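PDB 2CU5: secondary thiamine-phosphate synthase enzyme from Thermus thermophilus, which is of unconfirmed function but probably has thiamine-phosphate synthase activity, and assembles as a trimer. Local coordinates for residues Pro39-Val47 and Ala83-Leu94. Numbering follows the deposited sequence.
Sequences PHTTCGLTV and AHLKSLLTGVHL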
loop_
_atom_site.group_PDB
_atom_site.type_symbol
_atom_site.label_atom_id
_atom_site.label_comp_id
_atom_site.label_asym_id
_atom_site.label_seq_id
_atom_site.Cartn_x
_atom_site.Cartn_y
_atom_site.Cartn_z
ATOM N N PRO A 39 2.077 13.829 4.026
ATOM C CA PRO A 39 2.269 13.846 5.477
ATOM C C PRO A 39 0.928 14.068 6.163
ATOM O O PRO A 39 0.800 14.931 7.028
ATOM C CB PRO A 39 3.218 15.016 5.670
ATOM C CG PRO A 39 2.700 15.994 4.640
ATOM C CD PRO A 39 2.478 15.115 3.426
ATOM N N HIS A 40 -0.061 13.275 5.770
ATOM C CA HIS A 40 -1.415 13.396 6.299
ATOM C C HIS A 40 -1.987 12.031 6.669
ATOM O O HIS A 40 -1.489 10.999 6.223
ATOM C CB HIS A 40 -2.304 14.055 5.245
ATOM C CG HIS A 40 -1.783 15.373 4.761
ATOM N ND1 HIS A 40 -1.682 16.479 5.578
ATOM C CD2 HIS A 40 -1.323 15.758 3.548
ATOM C CE1 HIS A 40 -1.184 17.490 4.888
ATOM N NE2 HIS A 40 -0.957 17.078 3.652
ATOM N N THR A 41 -3.047 12.032 7.472
ATOM C CA THR A 41 -3.664 10.781 7.904
ATOM C C THR A 41 -5.103 10.601 7.425
ATOM O O THR A 41 -5.728 9.580 7.718
ATOM C CB THR A 41 -3.663 10.667 9.439
ATOM O OG1 THR A 41 -4.430 11.746 9.993
ATOM C CG2 THR A 41 -2.239 10.732 9.977
ATOM N N THR A 42 -5.629 11.581 6.696
ATOM C CA THR A 42 -6.999 11.497 6.200
ATOM C C THR A 42 -7.144 11.653 4.687
ATOM O O THR A 42 -8.192 12.054 4.181
ATOM C CB THR A 42 -7.921 12.506 6.930
ATOM O OG1 THR A 42 -7.355 13.821 6.872
ATOM C CG2 THR A 42 -8.087 12.093 8.387
ATOM N N CYS A 43 -6.067 11.342 3.971
ATOM C CA CYS A 43 -6.055 11.362 2.511
ATOM C C CYS A 43 -5.001 10.337 2.100
ATOM O O CYS A 43 -4.251 9.844 2.945
ATOM C CB CYS A 43 -5.719 12.755 1.957
ATOM S SG CYS A 43 -4.036 13.345 2.245
ATOM N N GLY A 44 -4.952 9.988 0.819
ATOM C CA GLY A 44 -3.969 9.011 0.383
ATOM C C GLY A 44 -3.443 9.255 -1.017
ATOM O O GLY A 44 -3.814 10.226 -1.673
ATOM N N LEU A 45 -2.555 8.371 -1.464
ATOM C CA LEU A 45 -1.976 8.455 -2.801
ATOM C C LEU A 45 -2.214 7.120 -3.482
ATOM O O LEU A 45 -2.015 6.068 -2.880
ATOM C CB LEU A 45 -0.471 8.719 -2.733
ATOM C CG LEU A 45 -0.029 10.105 -2.269
ATOM C CD1 LEU A 45 1.480 10.113 -2.067
ATOM C CD2 LEU A 45 -0.461 11.148 -3.299
ATOM N N THR A 46 -2.633 7.162 -4.739
ATOM C CA THR A 46 -2.894 5.937 -5.468
ATOM C C THR A 46 -2.669 6.152 -6.952
ATOM O O THR A 46 -2.662 7.290 -7.440
ATOM C CB THR A 46 -4.362 5.462 -5.254
ATOM O OG1 THR A 46 -4.557 4.185 -5.872
ATOM C CG2 THR A 46 -5.338 6.452 -5.867
ATOM N N VAL A 47 -2.452 5.052 -7.660
ATOM C CA VAL A 47 -2.289 5.095 -9.103
ATOM C C VAL A 47 -3.516 4.369 -9.643
ATOM O O VAL A 47 -3.713 3.186 -9.366
ATOM C CB VAL A 47 -1.022 4.350 -9.573
ATOM C CG1 VAL A 47 -0.997 4.310 -11.091
ATOM C CG2 VAL A 47 0.236 5.049 -9.042
ATOM N N ALA A 83 -12.236 8.433 7.280
ATOM C CA ALA A 83 -11.177 8.949 6.415
ATOM C C ALA A 83 -9.820 8.388 6.813
ATOM O O ALA A 83 -8.938 8.211 5.970
ATOM C CB ALA A 83 -11.153 10.469 6.470
ATOM N N HIS A 84 -9.642 8.126 8.105
ATOM C CA HIS A 84 -8.390 7.560 8.580
ATOM C C HIS A 84 -8.275 6.160 7.993
ATOM O O HIS A 84 -7.209 5.750 7.541
ATOM C CB HIS A 84 -8.370 7.500 10.112
ATOM C CG HIS A 84 -8.003 8.798 10.760
ATOM N ND1 HIS A 84 -6.696 9.180 10.976
ATOM C CD2 HIS A 84 -8.772 9.815 11.215
ATOM C CE1 HIS A 84 -6.675 10.375 11.540
ATOM N NE2 HIS A 84 -7.922 10.783 11.696
ATOM N N LEU A 85 -9.387 5.430 7.986
ATOM C CA LEU A 85 -9.382 4.085 7.435
ATOM C C LEU A 85 -9.142 4.086 5.928
ATOM O O LEU A 85 -8.349 3.293 5.426
ATOM C CB LEU A 85 -10.701 3.365 7.744
ATOM C CG LEU A 85 -10.775 1.939 7.182
ATOM C CD1 LEU A 85 -9.637 1.089 7.745
ATOM C CD2 LEU A 85 -12.127 1.318 7.539
ATOM N N LYS A 86 -9.820 4.968 5.199
ATOM C CA LYS A 86 -9.630 5.013 3.755
ATOM C C LYS A 86 -8.169 5.312 3.428
ATOM O O LYS A 86 -7.620 4.787 2.455
ATOM C CB LYS A 86 -10.538 6.063 3.129
ATOM C CG LYS A 86 -12.016 5.728 3.252
ATOM C CD LYS A 86 -12.872 6.844 2.718
ATOM C CE LYS A 86 -14.355 6.530 2.898
ATOM N NZ LYS A 86 -15.159 7.704 2.493
ATOM N N SER A 87 -7.552 6.148 4.256
ATOM C CA SER A 87 -6.150 6.519 4.085
ATOM C C SER A 87 -5.252 5.306 4.306
ATOM O O SER A 87 -4.338 5.049 3.521
ATOM C CB SER A 87 -5.779 7.636 5.069
ATOM O OG SER A 87 -4.388 7.902 5.051
ATOM N N LEU A 88 -5.512 4.566 5.381
ATOM C CA LEU A 88 -4.738 3.367 5.698
ATOM C C LEU A 88 -4.857 2.342 4.577
ATOM O O LEU A 88 -3.873 1.697 4.196
ATOM C CB LEU A 88 -5.238 2.757 7.017
ATOM C CG LEU A 88 -4.625 1.442 7.520
ATOM C CD1 LEU A 88 -4.800 1.366 9.031
ATOM C CD2 LEU A 88 -5.283 0.250 6.847
ATOM N N LEU A 89 -6.065 2.200 4.044
ATOM C CA LEU A 89 -6.330 1.240 2.976
ATOM C C LEU A 89 -5.696 1.624 1.651
ATOM O O LEU A 89 -5.250 0.760 0.890
ATOM C CB LEU A 89 -7.841 1.084 2.769
ATOM C CG LEU A 89 -8.624 0.445 3.914
ATOM C CD1 LEU A 89 -10.126 0.464 3.584
ATOM C CD2 LEU A 89 -8.149 -0.976 4.125
ATOM N N THR A 90 -5.663 2.921 1.376
ATOM C CA THR A 90 -5.120 3.413 0.123
ATOM C C THR A 90 -3.598 3.470 0.167
ATOM O O THR A 90 -2.926 3.012 -0.753
ATOM C CB THR A 90 -5.698 4.811 -0.195
ATOM O OG1 THR A 90 -7.125 4.721 -0.281
ATOM C CG2 THR A 90 -5.156 5.342 -1.514
ATOM N N GLY A 91 -3.065 4.006 1.257
ATOM C CA GLY A 91 -1.627 4.137 1.394
ATOM C C GLY A 91 -1.274 5.608 1.280
ATOM O O GLY A 91 -2.015 6.372 0.661
ATOM N N VAL A 92 -0.148 6.006 1.866
ATOM C CA VAL A 92 0.270 7.404 1.827
ATOM C C VAL A 92 1.583 7.679 1.094
ATOM O O VAL A 92 2.157 8.760 1.232
ATOM C CB VAL A 92 0.379 7.989 3.254
ATOM C CG1 VAL A 92 -0.985 7.947 3.927
ATOM C CG2 VAL A 92 1.406 7.214 4.067
ATOM N N HIS A 93 2.071 6.708 0.331
ATOM C CA HIS A 93 3.296 6.926 -0.423
ATOM C C HIS A 93 3.296 6.126 -1.714
ATOM O O HIS A 93 2.577 5.130 -1.849
ATOM C CB HIS A 93 4.540 6.585 0.415
ATOM C CG HIS A 93 4.968 5.152 0.328
ATOM N ND1 HIS A 93 4.378 4.148 1.065
ATOM C CD2 HIS A 93 5.938 4.557 -0.409
ATOM C CE1 HIS A 93 4.966 2.998 0.788
ATOM N NE2 HIS A 93 5.916 3.218 -0.103
ATOM N N LEU A 94 4.096 6.587 -2.668
ATOM C CA LEU A 94 4.215 5.934 -3.960
ATOM C C LEU A 94 5.667 6.012 -4.379
ATOM O O LEU A 94 6.405 6.867 -3.908
ATOM C CB LEU A 94 3.365 6.647 -5.013
ATOM C CG LEU A 94 1.843 6.546 -4.907
ATOM C CD1 LEU A 94 1.197 7.411 -5.971
ATOM C CD2 LEU A 94 1.435 5.083 -5.060
HETATM O O HOH W 1 -0.052 4.440 -1.621
HETATM O O HOH W 2 -3.542 2.381 -3.928
#
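The H84 ring carries the T42 methyl on one face: T42 CG2 stands 3.7 Å from the ring centroid, a CH-pi contact shifted toward the NE2-CD2 rim. T41 runs alongside the same imidazole and brings T41 OG1 obliquely to within 3.1 Å of H84 CE1. The ring of H76 of the same chain meets it too, and H84 ND1 is hydrogen-bonded to Q48 OE1 of the second subunit, which helps set the ring's rotation. This is a buried contact within the UPF0047 (YjbQ) fold, where strand 43-47, outermost within this chain in a three-stranded antiparallel sheet, runs nearly parallel to helix 83-90, their axes 22° apart.

Where the loop enters the strand, S87 has OG anti to its own N (chi1 172°), which aims the hydroxyl at C43 O; it donates from above the carbonyl plane, 2.9 Å away. T42 CB rests on A83 CB, while T42 OG1 turns to R122.

G91 leaves the helix with positive phi, and G91 O takes a nearly straight bond from L45 N, 3.0 Å long with 165° at the hydrogen. G44, lacking a side chain, lets the strand pass close to this carbonyl. Beyond the turn L94 CG packs on L45 CB, its CD1 reaching V47 CG2, so the start of strand 93-99, part of the five-stranded sheet, is joined to the smaller sheet. A water sits between L45 O and H93 O, within hydrogen-bonding distance of both.

At the helix end T90 CG2 lies against L45 O and T46 CB, whereas T90 OG1 turns back to K86. K86 O is thus gripped by two donors of one residue, T90 N and T90 OG1, arriving from opposite faces of its carbonyl plane, the hydroxyl at 2.8 Å.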